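Local atomic coordinates of metal-dependent phosphohydrolase, HDOD domain-containing (Geobacter sulfurreducens, PDB entry 3HC1), a protein that is of unknown function but binds two iron(III) ions in an HD-type metal site and, as an HDOD-family member, may act as a metal-dependent phosphohydrolase. Residues Gln58-Arg63 with Thr100-Asp105; Glu25-Pro30 with Lys202-Asn207; His218-Val223 with His264-Val269. All coordinates share one frame; numbering follows the deposited sequence. Where two conformers were deposited one is given.

Interaction 1 (Gln58-Arg63 with Thr100-Asp105); sequences QVLTAR and TCAIVD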
ATOM      1  N   GLN A  58       9.634 -19.168  13.196  1.00 39.60           N
ATOM      2  CA  GLN A  58       8.691 -19.106  14.317  1.00 40.82           C
ATOM      3  C   GLN A  58       8.038 -17.730  14.486  1.00 41.38           C
ATOM      4  O   GLN A  58       6.867 -17.633  14.868  1.00 41.03           O
ATOM      5  CB  GLN A  58       9.395 -19.507  15.621  1.00 41.04           C
ATOM      6  N   VAL A  59       8.791 -16.672  14.189  1.00 41.61           N
ATOM      7  CA  VAL A  59       8.318 -15.309  14.394  1.00 40.84           C
ATOM      8  C   VAL A  59       7.286 -14.987  13.318  1.00 39.63           C
ATOM      9  O   VAL A  59       6.171 -14.546  13.639  1.00 42.07           O
ATOM     10  CB  VAL A  59       9.480 -14.282  14.380  1.00 42.05           C
ATOM     11  CG1 VAL A  59       8.973 -12.857  14.712  1.00 37.19           C
ATOM     12  CG2 VAL A  59      10.590 -14.713  15.356  1.00 43.46           C
ATOM     13  N   LEU A  60       7.643 -15.237  12.056  1.00 36.64           N
ATOM     14  CA  LEU A  60       6.720 -15.031  10.941  1.00 32.76           C
ATOM     15  C   LEU A  60       5.471 -15.863  11.138  1.00 30.57           C
ATOM     16  O   LEU A  60       4.375 -15.341  10.986  1.00 27.95           O
ATOM     17  CB  LEU A  60       7.373 -15.359   9.600  1.00 31.19           C
ATOM     18  CG  LEU A  60       6.644 -14.907   8.343  1.00 32.33           C
ATOM     19  CD1 LEU A  60       6.321 -13.387   8.389  1.00 24.65           C
ATOM     20  CD2 LEU A  60       7.472 -15.255   7.118  1.00 29.28           C
ATOM     21  N   THR A  61       5.628 -17.136  11.522  1.00 29.75           N
ATOM     22  CA  THR A  61       4.470 -18.034  11.744  1.00 29.94           C
ATOM     23  C   THR A  61       3.471 -17.512  12.768  1.00 29.68           C
ATOM     24  O   THR A  61       2.283 -17.427  12.492  1.00 31.68           O
ATOM     25  CB  THR A  61       4.928 -19.450  12.183  1.00 30.30           C
ATOM     26  OG1 THR A  61       5.581 -20.091  11.079  1.00 31.33           O
ATOM     27  CG2 THR A  61       3.738 -20.282  12.646  1.00 27.68           C
ATOM     28  N   ALA A  62       3.955 -17.166  13.953  1.00 30.56           N
ATOM     29  CA  ALA A  62       3.116 -16.566  14.996  1.00 30.66           C
ATOM     30  C   ALA A  62       2.438 -15.260  14.556  1.00 29.88           C
ATOM     31  O   ALA A  62       1.299 -14.974  14.945  1.00 27.49           O
ATOM     32  CB  ALA A  62       3.941 -16.333  16.265  1.00 32.21           C
ATOM     33  N   ARG A  63       3.140 -14.457  13.754  1.00 31.18           N
ATOM     34  CA  ARG A  63       2.549 -13.245  13.210  1.00 29.22           C
ATOM     35  C   ARG A  63       1.372 -13.607  12.323  1.00 28.34           C
ATOM     36  O   ARG A  63       0.301 -13.010  12.457  1.00 25.01           O
ATOM     37  CB  ARG A  63       3.559 -12.419  12.410  1.00 32.02           C
ATOM     38  CG  ARG A  63       4.521 -11.559  13.234  1.00 31.37           C
ATOM     39  CD  ARG A  63       5.423 -10.823  12.284  1.00 30.07           C
ATOM     40  NE  ARG A  63       6.679 -10.391  12.868  1.00 33.71           N
ATOM     41  CZ  ARG A  63       7.663  -9.825  12.159  1.00 36.93           C
ATOM     42  NH1 ARG A  63       7.542  -9.635  10.849  1.00 28.36           N
ATOM     43  NH2 ARG A  63       8.781  -9.458  12.757  1.00 40.62           N
ATOM     44  N   THR A 100       1.940  -9.548   4.309  1.00 19.61           N
ATOM     45  CA  THR A 100       1.751  -8.496   5.320  1.00 20.88           C
ATOM     46  C   THR A 100       2.684  -8.681   6.508  1.00 21.39           C
ATOM     47  O   THR A 100       3.294  -7.726   6.991  1.00 20.81           O
ATOM     48  CB  THR A 100       0.254  -8.475   5.762  1.00 19.39           C
ATOM     49  OG1 THR A 100      -0.544  -8.207   4.595  1.00 20.53           O
ATOM     50  CG2 THR A 100      -0.025  -7.430   6.830  1.00 17.37           C
ATOM     51  N   CYS A 101       2.786  -9.924   6.982  1.00 21.05           N
ATOM     52  CA  CYS A 101       3.571 -10.207   8.172  1.00 20.91           C
ATOM     53  C   CYS A 101       5.033 -10.165   7.920  1.00 17.95           C
ATOM     54  O   CYS A 101       5.764  -9.931   8.849  1.00 22.19           O
ATOM     55  CB  CYS A 101       3.193 -11.551   8.789  1.00 19.25           C
ATOM     56  SG  CYS A 101       1.507 -11.479   9.397  1.00 26.10           S
ATOM     57  N   ALA A 102       5.442 -10.334   6.666  1.00 24.75           N
ATOM     58  CA  ALA A 102       6.859 -10.234   6.290  1.00 27.19           C
ATOM     59  C   ALA A 102       7.225  -8.794   5.946  1.00 25.46           C
ATOM     60  O   ALA A 102       8.289  -8.346   6.300  1.00 22.18           O
ATOM     61  CB  ALA A 102       7.205 -11.162   5.091  1.00 26.66           C
ATOM     62  N   ILE A 103       6.349  -8.080   5.253  1.00 24.04           N
ATOM     63  CA  ILE A 103       6.674  -6.725   4.819  1.00 18.89           C
ATOM     64  C   ILE A 103       6.755  -5.761   6.055  1.00 20.80           C
ATOM     65  O   ILE A 103       7.367  -4.706   5.980  1.00 22.22           O
ATOM     66  CB  ILE A 103       5.705  -6.248   3.750  1.00 20.41           C
ATOM     67  CG1 ILE A 103       6.300  -5.084   2.924  1.00 30.31           C
ATOM     68  CG2 ILE A 103       4.356  -5.877   4.319  1.00 20.63           C
ATOM     69  CD1 ILE A 103       7.263  -5.548   1.884  1.00 36.14           C
ATOM     70  N   VAL A 104       6.135  -6.127   7.172  1.00 17.07           N
ATOM     71  CA  VAL A 104       6.118  -5.233   8.332  1.00 18.65           C
ATOM     72  C   VAL A 104       7.557  -4.932   8.830  1.00 20.07           C
ATOM     73  O   VAL A 104       7.818  -3.842   9.313  1.00 18.16           O
ATOM     74  CB  VAL A 104       5.185  -5.682   9.439  1.00 18.09           C
ATOM     75  CG1 VAL A 104       5.669  -7.007  10.077  1.00 19.36           C
ATOM     76  CG2 VAL A 104       5.023  -4.546  10.492  1.00 18.99           C
ATOM     77  N   ASP A 105       8.497  -5.856   8.646  1.00 17.82           N
ATOM     78  CA  ASP A 105       9.898  -5.584   9.019  1.00 19.56           C
ATOM     79  C   ASP A 105      10.508  -4.401   8.275  1.00 17.68           C
ATOM     80  O   ASP A 105      11.294  -3.666   8.834  1.00 19.96           O
ATOM     81  CB  ASP A 105      10.786  -6.826   8.817  1.00 20.74           C
ATOM     82  CG  ASP A 105      10.441  -7.935   9.768  1.00 19.66           C
ATOM     83  OD1 ASP A 105      10.048  -7.639  10.910  1.00 27.88           O
ATOM     84  OD2 ASP A 105      10.533  -9.111   9.363  1.00 41.43           O
TER
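Arg63 reaches out from helix 58-69 and grips helix 82-108 at two points, the backbone carbonyl of Cys101 and the carboxylate of Asp105. In the first bond Arg63 NH1 lies 2.7 Å from Cys101 O, almost in line with the carbonyl and with the oxygen in the guanidinium plane. Regular i to i+4 bonding lapses here (Asp105 N stays 4.9 Å from Cys101 O and bonds weakly to Ala102 O), which probably leaves the carbonyl more available to the arginine. The second grip is a salt bridge, Arg63 NH2 to Asp105 OD1 at 2.9 Å, which uses the syn lone pair of that oxygen. Carboxylate and guanidinium planes stand 70° apart, and the approaches of NH1 to both carboxylate oxygens are only weak. With CG anti to its carbonyl carbon (chi1 -79°), the arginine runs extended as far as NE and carries its charge past Cys101 to the next turn.

Packing is tight among the buried residues. Leu60 CD1 sits 3.6 Å from Cys101 CB and also touches the methyl of Ala102, while Cys101 CB is 3.7 Å from Arg63 CB. Phe303, near the C-terminus, touches both Arg63 and Cys101. The salt-bridge end is looser and partly exposed: Asp105 OD2 has a weak bond to a glycerol, and Lys108 makes a long, weak ion pair with OD1. A leucine in place of Arg63 would probably leave the Cys101 carbonyl without its donor and the Asp105 carboxylate without its main charge partner. The short axes cross at 123°, 9.5 Å apart at closest, a steep helix-on-helix packing within the all-helical HDOD domain.

Interaction 2 (Glu25-Pro30 with Lys202-Asn207); sequences ELPTVP and KRWSLN
Trp204 lays its indole against the loop 25-30 just where helix 193-203 ends in a Schellman motif, with Ser205 at positive phi and its N bonded to Lys202 O at 3.0 Å. This joins the loop ahead of helix 31-39 to the end of that helix, far along the sequence in the all-helical HDOD domain. Trp204, which loses the most surface to the loop, is held by face and edge together. Val29 lies over one face: its CG1 stands 3.5 Å from the centroid of the six-membered ring, 21° off the normal, a CH-pi contact. With CG1 anti to the Val29 carbonyl carbon (chi1 -72°), CG2 also comes over the indole, nearer the fusion bond, so both methyls bear on the ring. Leu26, the third main contributor, sends CD1 over one face of the Arg203 guanidinium, 3.3 Å from Arg203 NE; the two side chains cross at about a right angle in an exposed, apolar-on-charged contact. Leu106 of helix 82-108 and Val154 of helix 154-162 touch Trp204. The edge bond helps fix the rotation of the indole: Trp204 NE1 donates to Pro27 O at 3.1 Å, with the oxygen in the ring plane and an N-H...O angle of 148°.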
ATOM      1  N   GLU A  25      23.888   1.486   2.408  0.50 32.05           N
ATOM      2  CA  GLU A  25      23.078   0.251   2.501  0.50 32.05           C
ATOM      3  C   GLU A  25      21.555   0.479   2.338  0.50 31.37           C
ATOM      4  O   GLU A  25      20.891   0.977   3.244  0.50 28.71           O
ATOM      5  CB  GLU A  25      23.362  -0.493   3.807  0.50 33.06           C
ATOM      6  CG  GLU A  25      24.738  -1.148   3.893  0.50 36.42           C
ATOM      7  CD  GLU A  25      25.112  -1.964   2.670  0.50 35.67           C
ATOM      8  OE1 GLU A  25      24.416  -2.957   2.353  0.50 39.60           O
ATOM      9  OE2 GLU A  25      26.111  -1.605   2.037  0.50 21.77           O
ATOM     10  N   LEU A  26      21.007   0.008   1.222  1.00 31.98           N
ATOM     11  CA  LEU A  26      19.633   0.278   0.829  1.00 32.39           C
ATOM     12  C   LEU A  26      18.736  -0.742   1.473  1.00 32.47           C
ATOM     13  O   LEU A  26      19.137  -1.893   1.581  1.00 31.60           O
ATOM     14  CB  LEU A  26      19.494   0.097  -0.672  1.00 32.22           C
ATOM     15  CG  LEU A  26      20.213   1.095  -1.549  1.00 27.68           C
ATOM     16  CD1 LEU A  26      20.070   0.616  -2.997  1.00 34.61           C
ATOM     17  CD2 LEU A  26      19.582   2.422  -1.374  1.00 30.74           C
ATOM     18  N   PRO A  27      17.480  -0.362   1.789  1.00 30.97           N
ATOM     19  CA  PRO A  27      16.618  -1.393   2.344  1.00 33.49           C
ATOM     20  C   PRO A  27      16.363  -2.555   1.379  1.00 33.65           C
ATOM     21  O   PRO A  27      16.378  -2.391   0.134  1.00 30.17           O
ATOM     22  CB  PRO A  27      15.322  -0.642   2.650  1.00 31.19           C
ATOM     23  CG  PRO A  27      15.298   0.487   1.691  1.00 32.67           C
ATOM     24  CD  PRO A  27      16.740   0.865   1.471  1.00 30.38           C
ATOM     25  N   THR A  28      16.089  -3.707   1.967  1.00 36.84           N
ATOM     26  CA  THR A  28      15.766  -4.921   1.230  0.50 37.61           C
ATOM     27  C   THR A  28      14.385  -5.421   1.660  1.00 38.63           C
ATOM     28  O   THR A  28      13.902  -5.055   2.731  1.00 39.86           O
ATOM     29  CB  THR A  28      16.811  -6.017   1.503  0.50 37.55           C
ATOM     30  OG1 THR A  28      16.532  -7.151   0.682  0.50 37.91           O
ATOM     31  CG2 THR A  28      16.807  -6.430   2.975  0.50 38.05           C
ATOM     32  N   VAL A  29      13.766  -6.249   0.821  1.00 37.78           N
ATOM     33  CA  VAL A  29      12.570  -6.997   1.206  1.00 38.66           C
ATOM     34  C   VAL A  29      12.899  -8.503   1.143  1.00 36.98           C
ATOM     35  O   VAL A  29      13.624  -8.941   0.231  1.00 36.34           O
ATOM     36  CB  VAL A  29      11.359  -6.649   0.284  1.00 39.79           C
ATOM     37  CG1 VAL A  29      10.843  -5.241   0.599  1.00 37.03           C
ATOM     38  CG2 VAL A  29      11.735  -6.741  -1.184  1.00 39.41           C
ATOM     39  N   PRO A  30      12.372  -9.308   2.099  1.00 36.44           N
ATOM     40  CA  PRO A  30      12.522 -10.786   2.100  1.00 36.64           C
ATOM     41  C   PRO A  30      12.256 -11.455   0.766  1.00 35.25           C
ATOM     42  O   PRO A  30      11.407 -10.982  -0.020  1.00 33.02           O
ATOM     43  CB  PRO A  30      11.445 -11.232   3.092  1.00 36.56           C
ATOM     44  CG  PRO A  30      11.357 -10.112   4.057  1.00 39.68           C
ATOM     45  CD  PRO A  30      11.690  -8.844   3.320  1.00 38.34           C
ATOM     46  N   LYS A 202      11.830  -1.084  -8.679  1.00 14.92           N
ATOM     47  CA  LYS A 202      12.554  -1.579  -9.864  1.00 17.78           C
ATOM     48  C   LYS A 202      13.831  -2.273  -9.467  1.00 20.56           C
ATOM     49  O   LYS A 202      14.097  -3.362  -9.949  1.00 17.36           O
ATOM     50  CB  LYS A 202      12.864  -0.494 -10.891  1.00 21.16           C
ATOM     51  CG  LYS A 202      11.629   0.112 -11.607  1.00 23.39           C
ATOM     52  CD  LYS A 202      10.960  -0.864 -12.590  1.00 34.12           C
ATOM     53  CE  LYS A 202      11.620  -0.815 -13.924  1.00 38.27           C
ATOM     54  NZ  LYS A 202      11.329  -2.034 -14.677  1.00 29.65           N
ATOM     55  N   ARG A 203      14.602  -1.690  -8.549  1.00 20.99           N
ATOM     56  CA  ARG A 203      15.775  -2.380  -7.996  1.00 22.36           C
ATOM     57  C   ARG A 203      15.401  -3.745  -7.409  1.00 20.55           C
ATOM     58  O   ARG A 203      16.128  -4.720  -7.614  1.00 14.70           O
ATOM     59  CB  ARG A 203      16.519  -1.518  -6.960  1.00 24.78           C
ATOM     60  CG  ARG A 203      17.371  -2.338  -6.010  1.00 32.96           C
ATOM     61  CD  ARG A 203      18.200  -1.510  -5.078  1.00 38.69           C
ATOM     62  NE  ARG A 203      19.275  -0.963  -5.836  1.00 42.93           N
ATOM     63  CZ  ARG A 203      20.560  -1.296  -5.734  1.00 30.84           C
ATOM     64  NH1 ARG A 203      21.031  -2.141  -4.824  1.00 33.05           N
ATOM     65  NH2 ARG A 203      21.369  -0.715  -6.564  1.00 27.60           N
ATOM     66  N   TRP A 204      14.250  -3.841  -6.731  1.00 18.40           N
ATOM     67  CA  TRP A 204      13.830  -5.085  -6.136  1.00 14.45           C
ATOM     68  C   TRP A 204      13.236  -6.098  -7.099  1.00 14.22           C
ATOM     69  O   TRP A 204      12.782  -7.137  -6.665  1.00 19.24           O
ATOM     70  CB  TRP A 204      12.780  -4.854  -5.034  1.00 17.06           C
ATOM     71  CG  TRP A 204      13.289  -4.163  -3.808  1.00 20.21           C
ATOM     72  CD1 TRP A 204      14.583  -4.015  -3.413  1.00 24.21           C
ATOM     73  CD2 TRP A 204      12.481  -3.552  -2.803  1.00 17.49           C
ATOM     74  NE1 TRP A 204      14.629  -3.325  -2.212  1.00 26.34           N
ATOM     75  CE2 TRP A 204      13.357  -3.019  -1.825  1.00 22.47           C
ATOM     76  CE3 TRP A 204      11.106  -3.363  -2.647  1.00 26.35           C
ATOM     77  CZ2 TRP A 204      12.891  -2.364  -0.689  1.00 32.97           C
ATOM     78  CZ3 TRP A 204      10.642  -2.687  -1.509  1.00 33.41           C
ATOM     79  CH2 TRP A 204      11.532  -2.191  -0.560  1.00 29.17           C
ATOM     80  N   SER A 205      13.147  -5.742  -8.357  1.00 16.63           N
ATOM     81  CA  SER A 205      12.560  -6.569  -9.414  1.00 21.60           C
ATOM     82  C   SER A 205      11.085  -6.833  -9.267  1.00 18.29           C
ATOM     83  O   SER A 205      10.604  -7.857  -9.735  1.00 13.79           O
ATOM     84  CB  SER A 205      13.334  -7.862  -9.573  1.00 22.88           C
ATOM     85  OG  SER A 205      14.654  -7.503  -9.914  1.00 28.58           O
ATOM     86  N   LEU A 206      10.365  -5.906  -8.656  1.00 16.17           N
ATOM     87  CA  LEU A 206       8.914  -6.049  -8.583  1.00 19.18           C
ATOM     88  C   LEU A 206       8.263  -5.775  -9.956  1.00 17.60           C
ATOM     89  O   LEU A 206       8.762  -4.979 -10.717  1.00 14.93           O
ATOM     90  CB  LEU A 206       8.325  -5.139  -7.541  1.00 17.32           C
ATOM     91  CG  LEU A 206       8.848  -5.297  -6.124  1.00 22.75           C
ATOM     92  CD1 LEU A 206       8.169  -4.182  -5.269  1.00 14.18           C
ATOM     93  CD2 LEU A 206       8.520  -6.654  -5.647  1.00 17.28           C
ATOM     94  N   ASN A 207       7.171  -6.466 -10.251  1.00 19.32           N
ATOM     95  CA  ASN A 207       6.465  -6.275 -11.525  1.00 20.67           C
ATOM     96  C   ASN A 207       6.083  -4.818 -11.730  1.00 15.71           C
ATOM     97  O   ASN A 207       5.770  -4.124 -10.789  1.00 13.85           O
ATOM     98  CB  ASN A 207       5.202  -7.095 -11.594  1.00 21.09           C
ATOM     99  CG  ASN A 207       5.455  -8.594 -11.670  1.00 31.76           C
ATOM    100  OD1 ASN A 207       6.523  -9.066 -12.105  1.00 28.70           O
ATOM    101  ND2 ASN A 207       4.447  -9.352 -11.277  1.00 40.24           N
TER

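Interaction 3 (His218-Val223 with His264-Val269); sequences HDIEAV and HPSWGV. With FE (Fe (III) ion), chain B.
Ile220 carries the apolar part of this contact, fitting between Pro265 and Val269 at the start of helix 266-273. Its CG2 slides past the proline ring, 4.0 Å from Pro265 CG. The Ile220 and Val269 side chains reach toward each other tip to tip, Ile220 CG1 4.1 Å from Val269 CG2. CG1 stands anti to its backbone N (chi1 -172°), which directs that branch at the valine. On the exposed side the Glu221 chain crosses Pro265 at about a right angle.

Two side-chain hydrogen bonds inside the segments shape them. Asp219 OD1 accepts from Glu221 N at 3.2 Å, an Asx turn that leads into the 3-10 segment 220-222; the N-H comes from above the carboxylate plane. His264 ND1 caps the coming helix by accepting from Ser266 N at 3.0 Å, nearly in the imidazole plane.

The metal bond belongs to His218, whose NE2 holds an iron(III) ion at 2.2 Å. A water whose O is 1.9 Å from the iron, Asp153, His193, His217 and Glu249 complete its shell.

Helix 229-243 joins both segments: its Ala232 touches Ile220 and Val269 and takes the Ser266 hydroxyl on its carbonyl, Val231 packs on Ile220, and Phe236 meets the His264 ring edge-to-face.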
ATOM      1  N   HIS A 218      -0.307   9.462  -6.936  1.00 17.08           N
ATOM      2  CA  HIS A 218      -0.787  10.837  -6.649  1.00 19.78           C
ATOM      3  C   HIS A 218      -1.410  11.532  -7.851  1.00 22.43           C
ATOM      4  O   HIS A 218      -1.891  12.634  -7.707  1.00 24.69           O
ATOM      5  CB  HIS A 218       0.323  11.714  -6.001  1.00 17.39           C
ATOM      6  CG  HIS A 218       0.647  11.313  -4.599  1.00 15.61           C
ATOM      7  ND1 HIS A 218      -0.169  11.642  -3.537  1.00 12.33           N
ATOM      8  CD2 HIS A 218       1.682  10.599  -4.067  1.00 15.75           C
ATOM      9  CE1 HIS A 218       0.317  11.104  -2.427  1.00 14.82           C
ATOM     10  NE2 HIS A 218       1.458  10.494  -2.704  1.00  8.10           N
ATOM     11  N   ASP A 219      -1.432  10.901  -9.033  1.00 20.39           N
ATOM     12  CA  ASP A 219      -2.219  11.420 -10.149  1.00 19.08           C
ATOM     13  C   ASP A 219      -2.557  10.339 -11.152  1.00 17.10           C
ATOM     14  O   ASP A 219      -1.797  10.080 -12.077  1.00 18.74           O
ATOM     15  CB  ASP A 219      -1.522  12.554 -10.849  1.00 23.20           C
ATOM     16  CG  ASP A 219      -2.427  13.254 -11.888  1.00 21.99           C
ATOM     17  OD1 ASP A 219      -3.678  13.007 -11.971  1.00 27.47           O
ATOM     18  OD2 ASP A 219      -1.845  14.048 -12.618  1.00 29.65           O
ATOM     19  N   ILE A 220      -3.696   9.704 -10.927  1.00 19.75           N
ATOM     20  CA  ILE A 220      -4.171   8.599 -11.784  1.00 21.24           C
ATOM     21  C   ILE A 220      -4.232   9.022 -13.257  1.00 20.30           C
ATOM     22  O   ILE A 220      -4.035   8.203 -14.138  1.00 18.47           O
ATOM     23  CB  ILE A 220      -5.505   8.041 -11.264  1.00 20.71           C
ATOM     24  CG1 ILE A 220      -5.920   6.763 -12.021  1.00 25.32           C
ATOM     25  CG2 ILE A 220      -6.614   9.099 -11.315  1.00 18.09           C
ATOM     26  CD1 ILE A 220      -4.834   5.660 -12.043  1.00 16.94           C
ATOM     27  N   GLU A 221      -4.455  10.314 -13.516  1.00 22.38           N
ATOM     28  CA  GLU A 221      -4.628  10.807 -14.866  1.00 23.60           C
ATOM     29  C   GLU A 221      -3.346  10.776 -15.669  1.00 23.70           C
ATOM     30  O   GLU A 221      -3.406  10.821 -16.908  1.00 24.66           O
ATOM     31  CB  GLU A 221      -5.325  12.188 -14.889  1.00 23.40           C
ATOM     32  CG  GLU A 221      -6.701  12.128 -14.139  1.00 34.02           C
ATOM     33  CD  GLU A 221      -7.578  13.346 -14.321  1.00 38.05           C
ATOM     34  OE1 GLU A 221      -7.259  14.401 -13.752  1.00 51.39           O
ATOM     35  OE2 GLU A 221      -8.602  13.228 -15.015  1.00 43.44           O
ATOM     36  N   ALA A 222      -2.204  10.636 -14.997  1.00 21.58           N
ATOM     37  CA  ALA A 222      -0.882  10.426 -15.658  1.00 20.69           C
ATOM     38  C   ALA A 222      -0.578   9.001 -16.187  1.00 18.73           C
ATOM     39  O   ALA A 222       0.369   8.843 -16.916  1.00 20.89           O
ATOM     40  CB  ALA A 222       0.275  10.839 -14.700  1.00 20.56           C
ATOM     41  N   VAL A 223      -1.310   7.978 -15.786  1.00 20.53           N
ATOM     42  CA  VAL A 223      -0.979   6.604 -16.165  1.00 18.21           C
ATOM     43  C   VAL A 223      -1.074   6.555 -17.731  1.00 19.72           C
ATOM     44  O   VAL A 223      -2.079   6.946 -18.286  1.00 17.56           O
ATOM     45  CB  VAL A 223      -1.872   5.551 -15.439  1.00 18.72           C
ATOM     46  CG1 VAL A 223      -1.503   4.121 -15.828  1.00 18.83           C
ATOM     47  CG2 VAL A 223      -1.718   5.648 -13.903  1.00 17.09           C
ATOM     48  N   HIS A 264     -14.369  11.331  -7.937  1.00 16.46           N
ATOM     49  CA  HIS A 264     -12.941  11.053  -8.145  1.00 15.36           C
ATOM     50  C   HIS A 264     -12.667  10.413  -9.529  1.00 18.04           C
ATOM     51  O   HIS A 264     -13.439   9.568  -9.972  1.00 17.29           O
ATOM     52  CB  HIS A 264     -12.443  10.137  -7.041  1.00 13.63           C
ATOM     53  CG  HIS A 264     -10.936  10.046  -6.934  1.00 12.20           C
ATOM     54  ND1 HIS A 264     -10.174   9.268  -7.780  1.00 14.45           N
ATOM     55  CD2 HIS A 264     -10.080  10.541  -6.013  1.00 14.26           C
ATOM     56  CE1 HIS A 264      -8.899   9.350  -7.425  1.00 18.71           C
ATOM     57  NE2 HIS A 264      -8.815  10.122  -6.356  1.00 19.07           N
ATOM     58  N   PRO A 265     -11.577  10.830 -10.197  1.00 18.06           N
ATOM     59  CA  PRO A 265     -11.290  10.317 -11.541  1.00 20.78           C
ATOM     60  C   PRO A 265     -11.017   8.814 -11.637  1.00 16.04           C
ATOM     61  O   PRO A 265     -11.114   8.241 -12.735  1.00 18.82           O
ATOM     62  CB  PRO A 265     -10.051  11.128 -11.970  1.00 20.65           C
ATOM     63  CG  PRO A 265      -9.531  11.768 -10.762  1.00 22.51           C
ATOM     64  CD  PRO A 265     -10.683  11.951  -9.846  1.00 18.19           C
ATOM     65  N   SER A 266     -10.688   8.179 -10.517  1.00 15.70           N
ATOM     66  CA  SER A 266     -10.413   6.753 -10.526  1.00 17.94           C
ATOM     67  C   SER A 266     -11.637   5.943 -10.950  1.00 17.66           C
ATOM     68  O   SER A 266     -11.474   4.896 -11.532  1.00 13.90           O
ATOM     69  CB  SER A 266      -9.941   6.246  -9.175  1.00 17.18           C
ATOM     70  OG  SER A 266      -8.624   6.631  -8.913  1.00 18.03           O
ATOM     71  N   TRP A 267     -12.840   6.424 -10.642  1.00 17.82           N
ATOM     72  CA  TRP A 267     -14.049   5.659 -10.918  1.00 19.53           C
ATOM     73  C   TRP A 267     -14.197   5.444 -12.416  1.00 20.00           C
ATOM     74  O   TRP A 267     -14.431   4.338 -12.825  1.00 17.28           O
ATOM     75  CB  TRP A 267     -15.312   6.295 -10.321  1.00 20.30           C
ATOM     76  CG  TRP A 267     -15.275   6.383  -8.887  1.00 14.06           C
ATOM     77  CD1 TRP A 267     -15.325   7.520  -8.138  1.00 14.18           C
ATOM     78  CD2 TRP A 267     -15.105   5.300  -7.968  1.00 13.55           C
ATOM     79  NE1 TRP A 267     -15.223   7.207  -6.803  1.00 12.69           N
ATOM     80  CE2 TRP A 267     -15.096   5.848  -6.675  1.00 14.65           C
ATOM     81  CE3 TRP A 267     -15.041   3.904  -8.112  1.00 15.49           C
ATOM     82  CZ2 TRP A 267     -14.985   5.050  -5.515  1.00 19.39           C
ATOM     83  CZ3 TRP A 267     -14.900   3.120  -6.990  1.00 17.42           C
ATOM     84  CH2 TRP A 267     -14.867   3.689  -5.697  1.00 23.23           C
ATOM     85  N   GLY A 268     -14.024   6.498 -13.227  1.00 20.39           N
ATOM     86  CA  GLY A 268     -13.964   6.360 -14.670  1.00 19.77           C
ATOM     87  C   GLY A 268     -12.836   5.460 -15.187  1.00 20.48           C
ATOM     88  O   GLY A 268     -13.017   4.707 -16.157  1.00 18.38           O
ATOM     89  N   VAL A 269     -11.683   5.488 -14.531  1.00 18.41           N
ATOM     90  CA  VAL A 269     -10.543   4.685 -14.980  1.00 16.56           C
ATOM     91  C   VAL A 269     -10.829   3.197 -14.768  1.00 17.32           C
ATOM     92  O   VAL A 269     -10.562   2.339 -15.669  1.00 15.25           O
ATOM     93  CB  VAL A 269      -9.228   5.183 -14.314  1.00 15.72           C
ATOM     94  CG1 VAL A 269      -8.055   4.220 -14.568  1.00 14.77           C
ATOM     95  CG2 VAL A 269      -8.912   6.584 -14.888  1.00 17.17           C
TER
HETATM   96 FE    FE B 305       2.130   8.765  -1.530  1.00 14.71          FE
HETATM   97  O   HOH W   1       0.342   8.259  -1.176  1.00 15.87           O

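In the fold
Interactions 1 and 2 adjoin, their centres 18 Å apart, and along the chain interaction 1 is nested inside the loop that interaction 2 closes. Ile103 CD1 of helix 82-108 touches Val29 CG1 at 3.8 Å, so the valine that lies on Trp204 also leans on the helix gripped by Arg63. Interaction 3 is the one that reaches the metal site, through His218. Interaction 2 stands nearby, the side chain of Trp204 about 11 Å from those of the iron ligands His152 and Asp153. Interaction 1 lies away from the metal site; its centre is 33 Å from that of interaction 3, the nearest atoms of the two about 17 Å apart, on the opposite side of the chain's centre.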